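Local coordinates for protein Tubulin/ftsz, gtpase (Methanosaeta thermophila, PDB 3ZID) that binds GTP and probably hydrolyses it as a tubulin-like cytoskeletal protein, and is thought to take part in the control of cell shape, at residues T233-A239 / E313-V319; S111-G115 / N155-L160. All blocks are in the same frame, centred on the assembly; numbering follows the deposited sequence.

Interaction 1: residues T233-A239 / E313-V319; sequences TLGYYQA and EPRVLSV
Leu234 and Val319 are a non-hydrogen-bonded pair at the buried end of this strand contact, and their side chains run alongside on one face of the sheet. Leu234 CD2 touches Val319 CG2 at 3.8 Å. Next along, Gly235 lies against Ser318 in a hydrogen-bonded pair: Gly235 N donates to Ser318 O at 2.7 Å, and Ser318 N donates back to Gly235 O. A side chain on Gly235 would run into Ser318 OG, which is itself hydrogen-bonded to Ser253 O. Leu317 CD1 closes over Gly235 O at 3.3 Å. Leu317 CG stands anti to its backbone N (chi1 177°), which lays CD1 against that oxygen. Tyr237 and Val316 form a second hydrogen-bonded pair. The strands are antiparallel. Strand 232-238 is the outermost strand of the four-stranded mixed sheet in the C-terminal half of the chain, the second domain of the tubulin/FtsZ fold. Strand 315-322 separates it from strand 270-279. Helix 186-210 covers the face that carries Tyr236 and Leu317, and helix 246-252 packs on the face of Tyr237 and Val316. At Tyr236, Arg315, Gln238 and Glu313 the contact turns polar and more open. Arg315 NH1 donates to Tyr236 OH at 3.1 Å, with the hydroxyl in the guanidinium plane. The ring meets that group by its edge, the two planes 86° apart. Arg315 also bonds Gln278 through NE and makes a cation-pi contact with Phe203. The exposed Gln238 bends at chi2 (72°) and brings its amide across to the backbone of Glu313. There NE2 bonds Glu313 O at 3.0 Å, from above the carbonyl plane, and also Ala239 O. The neighbouring Ala239-Pro314 pair is buried again: Ala239 N donates to Pro314 O at 2.9 Å, and Ala239 CB lies 4.1 Å from Pro314 CG.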
loop_
_atom_site.group_PDB
_atom_site.type_symbol
_atom_site.label_atom_id
_atom_site.label_comp_id
_atom_site.label_asym_id
_atom_site.label_seq_id
_atom_site.Cartn_x
_atom_site.Cartn_y
_atom_site.Cartn_z
ATOM N N THR A 233 -4.911 -5.774 4.321
ATOM C CA THR A 233 -4.574 -4.506 4.918
ATOM C C THR A 233 -4.037 -4.741 6.318
ATOM O O THR A 233 -3.945 -5.891 6.757
ATOM C CB THR A 233 -5.777 -3.525 4.920
ATOM O OG1 THR A 233 -5.301 -2.188 5.146
ATOM C CG2 THR A 233 -6.797 -3.892 6.002
ATOM N N LEU A 234 -3.645 -3.659 6.984
ATOM C CA LEU A 234 -3.178 -3.727 8.362
ATOM C C LEU A 234 -4.133 -2.931 9.254
ATOM O O LEU A 234 -4.514 -1.803 8.933
ATOM C CB LEU A 234 -1.775 -3.134 8.486
ATOM C CG LEU A 234 -0.676 -3.815 7.689
ATOM C CD1 LEU A 234 0.662 -3.100 7.896
ATOM C CD2 LEU A 234 -0.550 -5.271 8.119
ATOM N N GLY A 235 -4.481 -3.504 10.395
ATOM C CA GLY A 235 -5.231 -2.785 11.414
ATOM C C GLY A 235 -4.363 -2.528 12.649
ATOM O O GLY A 235 -3.337 -3.164 12.857
ATOM N N TYR A 236 -4.766 -1.571 13.467
ATOM C CA TYR A 236 -3.902 -1.146 14.543
ATOM C C TYR A 236 -4.722 -0.469 15.606
ATOM O O TYR A 236 -5.692 0.216 15.299
ATOM C CB TYR A 236 -2.892 -0.155 14.006
ATOM C CG TYR A 236 -1.882 0.352 14.997
ATOM C CD1 TYR A 236 -2.123 1.477 15.774
ATOM C CD2 TYR A 236 -0.654 -0.277 15.118
ATOM C CE1 TYR A 236 -1.162 1.947 16.654
ATOM C CE2 TYR A 236 0.296 0.182 15.975
ATOM C CZ TYR A 236 0.041 1.280 16.750
ATOM O OH TYR A 236 1.032 1.704 17.599
ATOM N N TYR A 237 -4.344 -0.689 16.857
ATOM C CA TYR A 237 -4.926 0.047 17.958
ATOM C C TYR A 237 -3.985 0.088 19.127
ATOM O O TYR A 237 -3.501 -0.943 19.559
ATOM C CB TYR A 237 -6.238 -0.573 18.397
ATOM C CG TYR A 237 -6.874 0.174 19.553
ATOM C CD1 TYR A 237 -7.585 1.350 19.357
ATOM C CD2 TYR A 237 -6.730 -0.298 20.850
ATOM C CE1 TYR A 237 -8.154 2.019 20.427
ATOM C CE2 TYR A 237 -7.300 0.358 21.915
ATOM C CZ TYR A 237 -7.994 1.512 21.699
ATOM O OH TYR A 237 -8.532 2.153 22.770
ATOM N N GLN A 238 -3.717 1.289 19.607
ATOM C CA GLN A 238 -2.926 1.502 20.809
ATOM C C GLN A 238 -3.866 1.796 21.975
ATOM O O GLN A 238 -4.554 2.796 21.948
ATOM C CB GLN A 238 -2.007 2.693 20.616
ATOM C CG GLN A 238 -1.318 3.128 21.884
ATOM C CD GLN A 238 -0.264 2.157 22.290
ATOM O OE1 GLN A 238 0.741 2.060 21.618
ATOM N NE2 GLN A 238 -0.488 1.410 23.372
ATOM N N ALA A 239 -3.915 0.923 22.973
ATOM C CA ALA A 239 -4.739 1.144 24.161
ATOM C C ALA A 239 -4.144 2.177 25.113
ATOM O O ALA A 239 -2.938 2.427 25.086
ATOM C CB ALA A 239 -4.973 -0.179 24.912
ATOM N N GLU A 313 1.745 0.153 27.394
ATOM C CA GLU A 313 0.318 -0.107 27.318
ATOM C C GLU A 313 0.094 -0.923 26.043
ATOM O O GLU A 313 0.754 -0.693 25.040
ATOM C CB GLU A 313 -0.457 1.206 27.278
ATOM C CG GLU A 313 -0.006 2.226 28.328
ATOM C CD GLU A 313 -0.128 1.688 29.737
ATOM O OE1 GLU A 313 -1.193 1.135 30.075
ATOM O OE2 GLU A 313 0.841 1.808 30.511
ATOM N N PRO A 314 -0.793 -1.917 26.106
ATOM C CA PRO A 314 -0.950 -2.844 24.987
ATOM C C PRO A 314 -1.372 -2.195 23.666
ATOM O O PRO A 314 -2.103 -1.210 23.652
ATOM C CB PRO A 314 -2.020 -3.822 25.477
ATOM C CG PRO A 314 -2.666 -3.138 26.681
ATOM C CD PRO A 314 -1.622 -2.286 27.271
ATOM N N ARG A 315 -0.856 -2.748 22.572
ATOM C CA ARG A 315 -1.285 -2.366 21.243
ATOM C C ARG A 315 -1.467 -3.645 20.428
ATOM O O ARG A 315 -0.877 -4.702 20.716
ATOM C CB ARG A 315 -0.293 -1.418 20.567
ATOM C CG ARG A 315 1.103 -1.984 20.358
ATOM C CD ARG A 315 1.886 -1.052 19.424
ATOM N NE ARG A 315 3.221 -1.573 19.140
ATOM C CZ ARG A 315 4.077 -1.005 18.295
ATOM N NH1 ARG A 315 3.727 0.098 17.650
ATOM N NH2 ARG A 315 5.283 -1.534 18.106
ATOM N N VAL A 316 -2.313 -3.551 19.419
ATOM C CA VAL A 316 -2.644 -4.698 18.612
ATOM C C VAL A 316 -2.431 -4.352 17.154
ATOM O O VAL A 316 -2.833 -3.285 16.681
ATOM C CB VAL A 316 -4.110 -5.142 18.825
ATOM C CG1 VAL A 316 -4.450 -6.325 17.920
ATOM C CG2 VAL A 316 -4.344 -5.518 20.288
ATOM N N LEU A 317 -1.795 -5.274 16.459
ATOM C CA LEU A 317 -1.704 -5.218 15.018
ATOM C C LEU A 317 -2.492 -6.369 14.428
ATOM O O LEU A 317 -2.345 -7.513 14.826
ATOM C CB LEU A 317 -0.251 -5.303 14.566
ATOM C CG LEU A 317 -0.073 -5.317 13.037
ATOM C CD1 LEU A 317 -0.148 -3.928 12.514
ATOM C CD2 LEU A 317 1.263 -5.938 12.685
ATOM N N SER A 318 -3.316 -6.059 13.449
ATOM C CA SER A 318 -4.019 -7.097 12.723
ATOM C C SER A 318 -3.585 -7.101 11.255
ATOM O O SER A 318 -3.476 -6.053 10.616
ATOM C CB SER A 318 -5.532 -6.894 12.855
ATOM O OG SER A 318 -5.914 -5.614 12.368
ATOM N N VAL A 319 -3.300 -8.283 10.740
ATOM C CA VAL A 319 -2.978 -8.426 9.331
ATOM C C VAL A 319 -4.154 -9.176 8.781
ATOM O O VAL A 319 -4.431 -10.283 9.208
ATOM C CB VAL A 319 -1.669 -9.211 9.086
ATOM C CG1 VAL A 319 -1.350 -9.277 7.573
ATOM C CG2 VAL A 319 -0.491 -8.585 9.895
#

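Interaction 2: residues S111-G115 / N155-L160. With GDP (guanosine-5'-diphosphate), chain C.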
loop_
_atom_site.group_PDB
_atom_site.type_symbol
_atom_site.label_atom_id
_atom_site.label_comp_id
_atom_site.label_asym_id
_atom_site.label_seq_id
_atom_site.Cartn_x
_atom_site.Cartn_y
_atom_site.Cartn_z
ATOM N N SER A 111 2.308 4.330 -4.477
ATOM C CA SER A 111 0.919 4.563 -4.868
ATOM C C SER A 111 0.651 3.823 -6.177
ATOM O O SER A 111 1.574 3.528 -6.944
ATOM C CB SER A 111 0.624 6.057 -5.053
ATOM O OG SER A 111 1.244 6.576 -6.211
ATOM N N VAL A 112 -0.608 3.527 -6.440
ATOM C CA VAL A 112 -0.956 2.845 -7.657
ATOM C C VAL A 112 -1.354 3.834 -8.747
ATOM O O VAL A 112 -1.553 3.424 -9.875
ATOM C CB VAL A 112 -2.087 1.820 -7.441
ATOM C CG1 VAL A 112 -1.659 0.804 -6.407
ATOM C CG2 VAL A 112 -3.365 2.508 -7.004
ATOM N N SER A 113 -1.444 5.120 -8.408
ATOM C CA SER A 113 -2.021 6.153 -9.286
ATOM C C SER A 113 -1.038 7.046 -10.041
ATOM O O SER A 113 -1.402 7.673 -11.032
ATOM C CB SER A 113 -2.989 7.045 -8.506
ATOM O OG SER A 113 -4.182 6.353 -8.206
ATOM N N GLY A 114 0.198 7.124 -9.581
ATOM C CA GLY A 114 1.163 7.956 -10.265
ATOM C C GLY A 114 1.736 7.235 -11.483
ATOM O O GLY A 114 1.238 6.190 -11.918
ATOM N N GLY A 115 2.799 7.799 -12.031
ATOM C CA GLY A 115 3.424 7.246 -13.218
ATOM C C GLY A 115 4.650 6.419 -12.890
ATOM O O GLY A 115 4.918 5.407 -13.532
ATOM N N ASN A 155 -4.944 4.796 -13.911
ATOM C CA ASN A 155 -3.657 4.246 -13.555
ATOM C C ASN A 155 -3.834 3.235 -12.437
ATOM O O ASN A 155 -3.216 2.165 -12.444
ATOM C CB ASN A 155 -2.725 5.364 -13.089
ATOM C CG ASN A 155 -2.168 6.178 -14.236
ATOM O OD1 ASN A 155 -2.285 5.789 -15.394
ATOM N ND2 ASN A 155 -1.531 7.305 -13.913
ATOM N N ALA A 156 -4.669 3.603 -11.460
ATOM C CA ALA A 156 -4.923 2.746 -10.301
ATOM C C ALA A 156 -5.450 1.386 -10.726
ATOM O O ALA A 156 -4.927 0.351 -10.325
ATOM C CB ALA A 156 -5.899 3.413 -9.361
ATOM N N ALA A 157 -6.452 1.399 -11.596
ATOM C CA ALA A 157 -7.088 0.167 -12.048
ATOM C C ALA A 157 -6.112 -0.773 -12.725
ATOM O O ALA A 157 -6.097 -1.972 -12.432
ATOM C CB ALA A 157 -8.266 0.479 -12.980
ATOM N N PHE A 158 -5.308 -0.241 -13.641
ATOM C CA PHE A 158 -4.330 -1.076 -14.340
ATOM C C PHE A 158 -3.143 -1.502 -13.483
ATOM O O PHE A 158 -2.563 -2.577 -13.693
ATOM C CB PHE A 158 -3.854 -0.404 -15.612
ATOM C CG PHE A 158 -4.932 -0.272 -16.635
ATOM C CD1 PHE A 158 -5.477 -1.402 -17.229
ATOM C CD2 PHE A 158 -5.382 0.971 -17.017
ATOM C CE1 PHE A 158 -6.477 -1.287 -18.175
ATOM C CE2 PHE A 158 -6.370 1.097 -17.973
ATOM C CZ PHE A 158 -6.914 -0.034 -18.554
ATOM N N CYS A 159 -2.752 -0.641 -12.554
ATOM C CA CYS A 159 -1.654 -0.989 -11.657
ATOM C C CYS A 159 -2.041 -2.156 -10.765
ATOM O O CYS A 159 -1.276 -3.117 -10.604
ATOM C CB CYS A 159 -1.262 0.200 -10.787
ATOM S SG CYS A 159 0.044 -0.221 -9.605
ATOM N N LEU A 160 -3.226 -2.074 -10.168
ATOM C CA LEU A 160 -3.702 -3.150 -9.295
ATOM C C LEU A 160 -3.774 -4.489 -10.037
ATOM O O LEU A 160 -3.456 -5.550 -9.475
ATOM C CB LEU A 160 -5.051 -2.793 -8.665
ATOM C CG LEU A 160 -4.992 -1.724 -7.564
ATOM C CD1 LEU A 160 -6.390 -1.180 -7.251
ATOM C CD2 LEU A 160 -4.316 -2.297 -6.303
HETATM P PB GDP C . 4.698 9.051 -8.875
HETATM O O1B GDP C . 4.746 7.564 -8.573
HETATM O O2B GDP C . 5.856 9.754 -8.195
HETATM O O3B GDP C . 4.775 9.235 -10.381
HETATM O O3A GDP C . 3.287 9.651 -8.401
HETATM P PA GDP C . 2.820 9.683 -6.866
HETATM O O1A GDP C . 2.835 11.076 -6.337
HETATM O O2A GDP C . 3.581 8.722 -5.979
HETATM O "O5'" GDP C . 1.342 9.124 -7.042
HETATM C "C5'" GDP C . 0.245 10.000 -6.832
HETATM C "C4'" GDP C . -0.748 9.286 -5.926
HETATM O "O4'" GDP C . -0.124 9.091 -4.657
HETATM C "C3'" GDP C . -1.939 10.178 -5.705
HETATM O "O3'" GDP C . -3.039 9.320 -5.412
HETATM C "C2'" GDP C . -1.536 10.957 -4.483
HETATM O "O2'" GDP C . -2.698 11.369 -3.772
HETATM C "C1'" GDP C . -0.769 9.921 -3.686
HETATM N N9 GDP C . 0.313 10.449 -2.853
HETATM C C8 GDP C . 1.327 11.249 -3.236
HETATM N N7 GDP C . 2.169 11.472 -2.199
HETATM C C5 GDP C . 1.678 10.798 -1.139
HETATM C C6 GDP C . 2.076 10.584 0.255
HETATM O O6 GDP C . 3.087 11.137 0.707
HETATM N N1 GDP C . 1.309 9.803 1.013
HETATM C C2 GDP C . 0.200 9.211 0.551
HETATM N N2 GDP C . -0.517 8.446 1.400
HETATM N N3 GDP C . -0.244 9.348 -0.723
HETATM C C4 GDP C . 0.462 10.112 -1.585
#
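Val112 points its side chain at the helix and spreads its two methyls over different residues. CG2 meets Ala156 CB at 3.6 Å. CG1 reaches Leu160 CD2 at 4.1 Å, the two side chains crossing at a slant. Between these contacts Cys159 comes in alongside, with SG 3.7 Å from Val112 CB. The sulfur is anti to the backbone N of Cys159 (chi1 177°), which swings it across to the valine. Val112 also packs on Ala141 and Leu143 of strand 136-143.

The polar half of the contact belongs to Asn155. Its ND2 donates to Ser113 O at 2.9 Å, nearly straight at 166°. The oxygen lies in the amide plane, but the donor sits above the carbonyl plane of Ser113. ND2 has a second acceptor in Ala77 O, so two bonds fix how the amide is turned. With an alanine in its place, Ser113 O and Ala77 O would probably both lose their shared donor, and the loop's bend would be less firmly tied to the helix. Ser113 OG rests on Ala156 CB at 3.6 Å and bonds Tyr152 O.

The far side of the loop faces the nucleotide. Ser111 OG donates to GDP O5' at 2.7 Å, and Gly115 N donates to GDP O3B at 2.9 Å. Gly114 CA passes close to GDP O3A, where a side chain would collide with the bridging oxygen. Residues 111-115 lead from the end of strand 105-111 into the glycine-rich tubulin/FtsZ signature loop, which continues through Thr116 and Gly117 and is backed here by helix 150-165.

Overall arrangement
Interaction 2 lies beside the six-stranded parallel sheet of the nucleotide-binding part. Interaction 1 lies in the separate four-stranded mixed sheet. Their centres are 28 Å apart, and their nearest atoms are about 11 Å apart without touching. Interaction 2 holds the loop that binds the GDP phosphates. Interaction 1 takes no part in that site: the side chain of Thr233 is about 12 Å from GDP and about 11 Å from that of Asn176, a GTP-binding residue. Thr233 OG1 bonds Leu173 O of the parallel sheet, a direct tie between the two sheets. The helix 186-210 that covers one face of interaction 1 also supplies Tyr190 and Asn194 to the nucleotide.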